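Local coordinates for protein methylornithine synthase PylB (Methanosarcina barkeri, PDB 3T7V) that isomerises L-lysine to (3R)-3-methyl-D-ornithine by radical chemistry, using a [4Fe-4S] cluster and S-adenosylmethionine, as a step in pyrrolysine biosynthesis, at residues T24-D27 against L28-L31; S263-R266 against L267-K271. One frame throughout, in Å; residues are numbered along the deposited sequence.

Interaction 1. Residues T24-D27 against L28-L31; sequences TDND and LRTL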
loop_
_atom_site.group_PDB
_atom_site.type_symbol
_atom_site.label_atom_id
_atom_site.label_comp_id
_atom_site.label_asym_id
_atom_site.label_seq_id
_atom_site.Cartn_x
_atom_site.Cartn_y
_atom_site.Cartn_z
ATOM N N THR A 24 7.027 -13.228 -19.517
ATOM C CA THR A 24 5.868 -13.849 -20.140
ATOM C C THR A 24 4.950 -14.509 -19.133
ATOM O O THR A 24 5.308 -14.640 -17.973
ATOM C CB THR A 24 6.351 -14.941 -21.117
ATOM O OG1 THR A 24 7.002 -16.003 -20.370
ATOM C CG2 THR A 24 7.338 -14.364 -22.133
ATOM N N ASP A 25 3.787 -15.001 -19.585
ATOM C CA ASP A 25 2.947 -15.727 -18.637
ATOM C C ASP A 25 3.610 -17.013 -18.171
ATOM O O ASP A 25 3.411 -17.406 -16.999
ATOM C CB ASP A 25 1.520 -16.009 -19.178
ATOM C CG ASP A 25 0.695 -14.712 -19.446
ATOM O OD1 ASP A 25 0.889 -13.667 -18.751
ATOM O OD2 ASP A 25 -0.135 -14.752 -20.373
ATOM N N ASN A 26 4.334 -17.704 -19.056
ATOM C CA ASN A 26 5.140 -18.884 -18.590
ATOM C C ASN A 26 6.128 -18.501 -17.502
ATOM O O ASN A 26 6.295 -19.299 -16.531
ATOM C CB ASN A 26 5.779 -19.629 -19.741
ATOM C CG ASN A 26 4.760 -20.542 -20.454
ATOM O OD1 ASN A 26 5.040 -20.989 -21.490
ATOM N ND2 ASN A 26 3.588 -20.749 -19.887
ATOM N N ASP A 27 6.819 -17.355 -17.647
ATOM C CA ASP A 27 7.777 -16.906 -16.623
ATOM C C ASP A 27 6.996 -16.671 -15.314
ATOM O O ASP A 27 7.476 -17.094 -14.257
ATOM C CB ASP A 27 8.491 -15.586 -17.013
ATOM C CG ASP A 27 9.319 -15.719 -18.253
ATOM O OD1 ASP A 27 9.758 -16.856 -18.565
ATOM O OD2 ASP A 27 9.588 -14.691 -18.913
ATOM N N LEU A 28 5.832 -16.011 -15.361
ATOM C CA LEU A 28 5.004 -15.773 -14.110
ATOM C C LEU A 28 4.615 -17.088 -13.518
ATOM O O LEU A 28 4.672 -17.224 -12.305
ATOM C CB LEU A 28 3.780 -14.892 -14.412
ATOM C CG LEU A 28 4.106 -13.501 -14.904
ATOM C CD1 LEU A 28 2.798 -12.725 -15.170
ATOM C CD2 LEU A 28 4.942 -12.723 -13.895
ATOM N N ARG A 29 4.124 -18.068 -14.315
ATOM C CA ARG A 29 3.774 -19.343 -13.733
ATOM C C ARG A 29 4.924 -19.992 -13.024
ATOM O O ARG A 29 4.703 -20.704 -12.040
ATOM C CB ARG A 29 3.191 -20.331 -14.776
ATOM C CG ARG A 29 1.816 -19.931 -15.239
ATOM C CD ARG A 29 1.374 -20.883 -16.364
ATOM N NE ARG A 29 0.022 -20.509 -16.821
ATOM C CZ ARG A 29 -1.088 -20.959 -16.266
ATOM N NH1 ARG A 29 -1.056 -21.771 -15.190
ATOM N NH2 ARG A 29 -2.270 -20.658 -16.797
ATOM N N THR A 30 6.119 -19.945 -13.649
ATOM C CA THR A 30 7.293 -20.575 -13.095
ATOM C C THR A 30 7.687 -19.896 -11.785
ATOM O O THR A 30 7.870 -20.573 -10.756
ATOM C CB THR A 30 8.385 -20.501 -14.094
ATOM O OG1 THR A 30 7.978 -21.143 -15.295
ATOM C CG2 THR A 30 9.722 -21.144 -13.517
ATOM N N LEU A 31 7.780 -18.561 -11.822
ATOM C CA LEU A 31 8.204 -17.802 -10.618
ATOM C C LEU A 31 7.215 -17.955 -9.473
ATOM O O LEU A 31 7.604 -18.169 -8.280
ATOM C CB LEU A 31 8.455 -16.316 -10.975
ATOM C CG LEU A 31 9.625 -16.127 -11.970
ATOM C CD1 LEU A 31 9.768 -14.639 -12.248
ATOM C CD2 LEU A 31 10.965 -16.643 -11.472
#
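L28 N donates to T24 O (3.0 Å) and R29, T30 and L31 follow with the same i to i+4 step onto D25, N26 and D27, which makes this the first two turns of helix 25-32. The side chain of T30 adds a second bond to the ladder: its OG1 gives its proton to N26 O at 2.8 Å, while T30 N reaches that same oxygen from the opposite face of the carbonyl plane, so N26 O is gripped twice. The first torsion of T30 (chi1 -58°) lays OG1 back beside its own nitrogen, close to the preceding turn, and leaves CG2 anti to that nitrogen.

At the start of the helix T24 is the N-cap and forms a capping box with D27. D27 N donates to T24 OG1, and in return T24 N reaches D27 OD2 at 3.0 Å, meeting the carboxylate from above its plane; the same OD2 also takes a hydrogen bond from Y21.

On the flank facing helix 216-228, R29 runs extended from CG to NE, its CG lying 3.5 Å from D25 O, and its guanidinium goes on to a salt bridge with E217. D25 pairs instead with R224, so both charges tie this turn to helix 216-228. On the buried side L28 CG lies 3.5 Å from T24 O, and L31 CG comes within 3.3 Å of D27 O.

Interaction 2. Residues S263-R266 against L267-K271; sequences SVLR and LMFPK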
loop_
_atom_site.group_PDB
_atom_site.type_symbol
_atom_site.label_atom_id
_atom_site.label_comp_id
_atom_site.label_asym_id
_atom_site.label_seq_id
_atom_site.Cartn_x
_atom_site.Cartn_y
_atom_site.Cartn_z
ATOM N N SER A 263 8.749 -9.810 -5.362
ATOM C CA SER A 263 9.859 -9.969 -6.327
ATOM C C SER A 263 9.344 -9.986 -7.755
ATOM O O SER A 263 9.934 -9.362 -8.620
ATOM C CB SER A 263 10.604 -11.251 -6.067
ATOM O OG SER A 263 11.167 -11.243 -4.769
ATOM N N VAL A 264 8.213 -10.652 -8.002
ATOM C CA VAL A 264 7.667 -10.661 -9.355
ATOM C C VAL A 264 7.248 -9.241 -9.758
ATOM O O VAL A 264 7.482 -8.802 -10.900
ATOM C CB VAL A 264 6.457 -11.640 -9.409
ATOM C CG1 VAL A 264 5.734 -11.463 -10.724
ATOM C CG2 VAL A 264 7.006 -13.082 -9.321
ATOM N N LEU A 265 6.657 -8.463 -8.821
ATOM C CA LEU A 265 6.292 -7.071 -9.163
ATOM C C LEU A 265 7.527 -6.266 -9.522
ATOM O O LEU A 265 7.461 -5.378 -10.380
ATOM C CB LEU A 265 5.629 -6.367 -7.921
ATOM C CG LEU A 265 4.149 -6.815 -7.745
ATOM C CD1 LEU A 265 3.640 -6.257 -6.371
ATOM C CD2 LEU A 265 3.236 -6.341 -8.850
ATOM N N ARG A 266 8.609 -6.500 -8.789
ATOM C CA ARG A 266 9.857 -5.731 -9.119
ATOM C C ARG A 266 10.371 -6.109 -10.514
ATOM O O ARG A 266 10.894 -5.232 -11.243
ATOM C CB ARG A 266 10.915 -5.983 -8.071
ATOM C CG ARG A 266 12.299 -5.347 -8.317
ATOM C CD ARG A 266 12.195 -3.844 -8.541
ATOM N NE ARG A 266 11.807 -3.179 -7.305
ATOM C CZ ARG A 266 11.289 -1.945 -7.250
ATOM N NH1 ARG A 266 11.083 -1.222 -8.323
ATOM N NH2 ARG A 266 10.858 -1.472 -6.071
ATOM N N LEU A 267 10.165 -7.373 -10.867
ATOM C CA LEU A 267 10.678 -7.786 -12.160
ATOM C C LEU A 267 9.753 -7.293 -13.283
ATOM O O LEU A 267 10.174 -7.162 -14.407
ATOM C CB LEU A 267 10.852 -9.323 -12.180
ATOM C CG LEU A 267 11.915 -9.875 -11.197
ATOM C CD1 LEU A 267 11.957 -11.408 -11.171
ATOM C CD2 LEU A 267 13.291 -9.372 -11.566
ATOM N N MET A 268 8.457 -7.126 -13.001
ATOM C CA MET A 268 7.469 -6.601 -13.933
ATOM C C MET A 268 7.425 -5.070 -14.027
ATOM O O MET A 268 7.080 -4.544 -15.077
ATOM C CB MET A 268 6.035 -7.039 -13.558
ATOM C CG MET A 268 5.837 -8.527 -13.764
ATOM S SD MET A 268 4.069 -8.877 -13.373
ATOM C CE MET A 268 3.179 -7.953 -14.686
ATOM N N PHE A 269 7.642 -4.367 -12.901
ATOM C CA PHE A 269 7.586 -2.936 -12.823
ATOM C C PHE A 269 8.912 -2.418 -12.246
ATOM O O PHE A 269 9.004 -1.896 -11.102
ATOM C CB PHE A 269 6.467 -2.538 -11.830
ATOM C CG PHE A 269 5.107 -3.036 -12.217
ATOM C CD1 PHE A 269 4.575 -4.216 -11.735
ATOM C CD2 PHE A 269 4.265 -2.201 -13.027
ATOM C CE1 PHE A 269 3.279 -4.678 -12.122
ATOM C CE2 PHE A 269 2.996 -2.657 -13.398
ATOM C CZ PHE A 269 2.489 -3.883 -12.948
ATOM N N PRO A 270 10.006 -2.578 -12.966
ATOM C CA PRO A 270 11.318 -2.412 -12.413
ATOM C C PRO A 270 11.579 -0.984 -11.868
ATOM O O PRO A 270 12.340 -0.839 -10.906
ATOM C CB PRO A 270 12.274 -2.784 -13.559
ATOM C CG PRO A 270 11.396 -2.712 -14.758
ATOM C CD PRO A 270 10.034 -3.118 -14.335
ATOM N N LYS A 271 10.928 0.014 -12.466
ATOM C CA LYS A 271 11.212 1.416 -12.119
ATOM C C LYS A 271 10.209 1.968 -11.122
ATOM O O LYS A 271 10.255 3.191 -10.850
ATOM C CB LYS A 271 11.152 2.260 -13.390
ATOM C CG LYS A 271 12.284 1.889 -14.367
ATOM C CD LYS A 271 12.187 2.654 -15.711
ATOM C CE LYS A 271 13.199 2.161 -16.737
ATOM N NZ LYS A 271 13.349 3.116 -17.879
#
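L267, M268 and F269 hang their backbone N-H groups on the carbonyls of S263, V264 and L265, closing the last turn of helix 258-268, one of the outer helices of the TIM-barrel-like radical SAM core. The final bond, F269 N to L265 O, is 2.7 Å long, although F269 itself has already left helical geometry. P270 has no N-H to continue the series; its CA instead makes a C-H...O contact with R266 O at 3.1 Å.

The polar side-chain work falls to R266. Its CG is anti to the backbone nitrogen (chi1 176°), and bends at chi2 and chi3 turn the chain toward the residues that follow the helix, bringing NH1 to P270 O at 2.9 Å. The carbonyl is met from well above its plane, off its lone pairs, while P270 O lies near the edge of the guanidinium. NH1 also donates to R272 O, and NE to G293 O, so the buried guanidinium spends N-H groups on main-chain oxygens, which probably helps to offset the cost of burying its charge. A leucine in its place would probably leave the carbonyls of P270, R272 and G293 without these donors and let the chain after the helix shift.

Apolar contacts join side chains four residues apart. V264 and M268 lie side by side, pointing the same way, with CG1 4.1 Å from SD. L265, which also packs against L223 and M226 of helix 216-228, crosses F269 obliquely, its CD2 meeting F269 CE1 at 3.7 Å, while L265 O approaches the edge of the ring in its plane.

How the interactions relate
The two stretches sit at opposite ends of their helices: interaction 1 starts helix 25-32, interaction 2 finishes helix 258-268. Where the two helices meet, L28 and L31 pack on V264, L267 and M268, the closest pair being L28 CD2 and V264 CG1 at 3.5 Å. Both also lean on helices 37-55 and 216-228. Interaction 1 is largely at the surface, with only its leucines buried, and its polar side chains cap the helix, bond to its backbone or reach out to charged partners on helix 216-228. Interaction 2 is mostly buried and nearer the chain's centre; there R266 and S263 bond to main-chain carbonyls, and the other side-chain contacts are chiefly apolar.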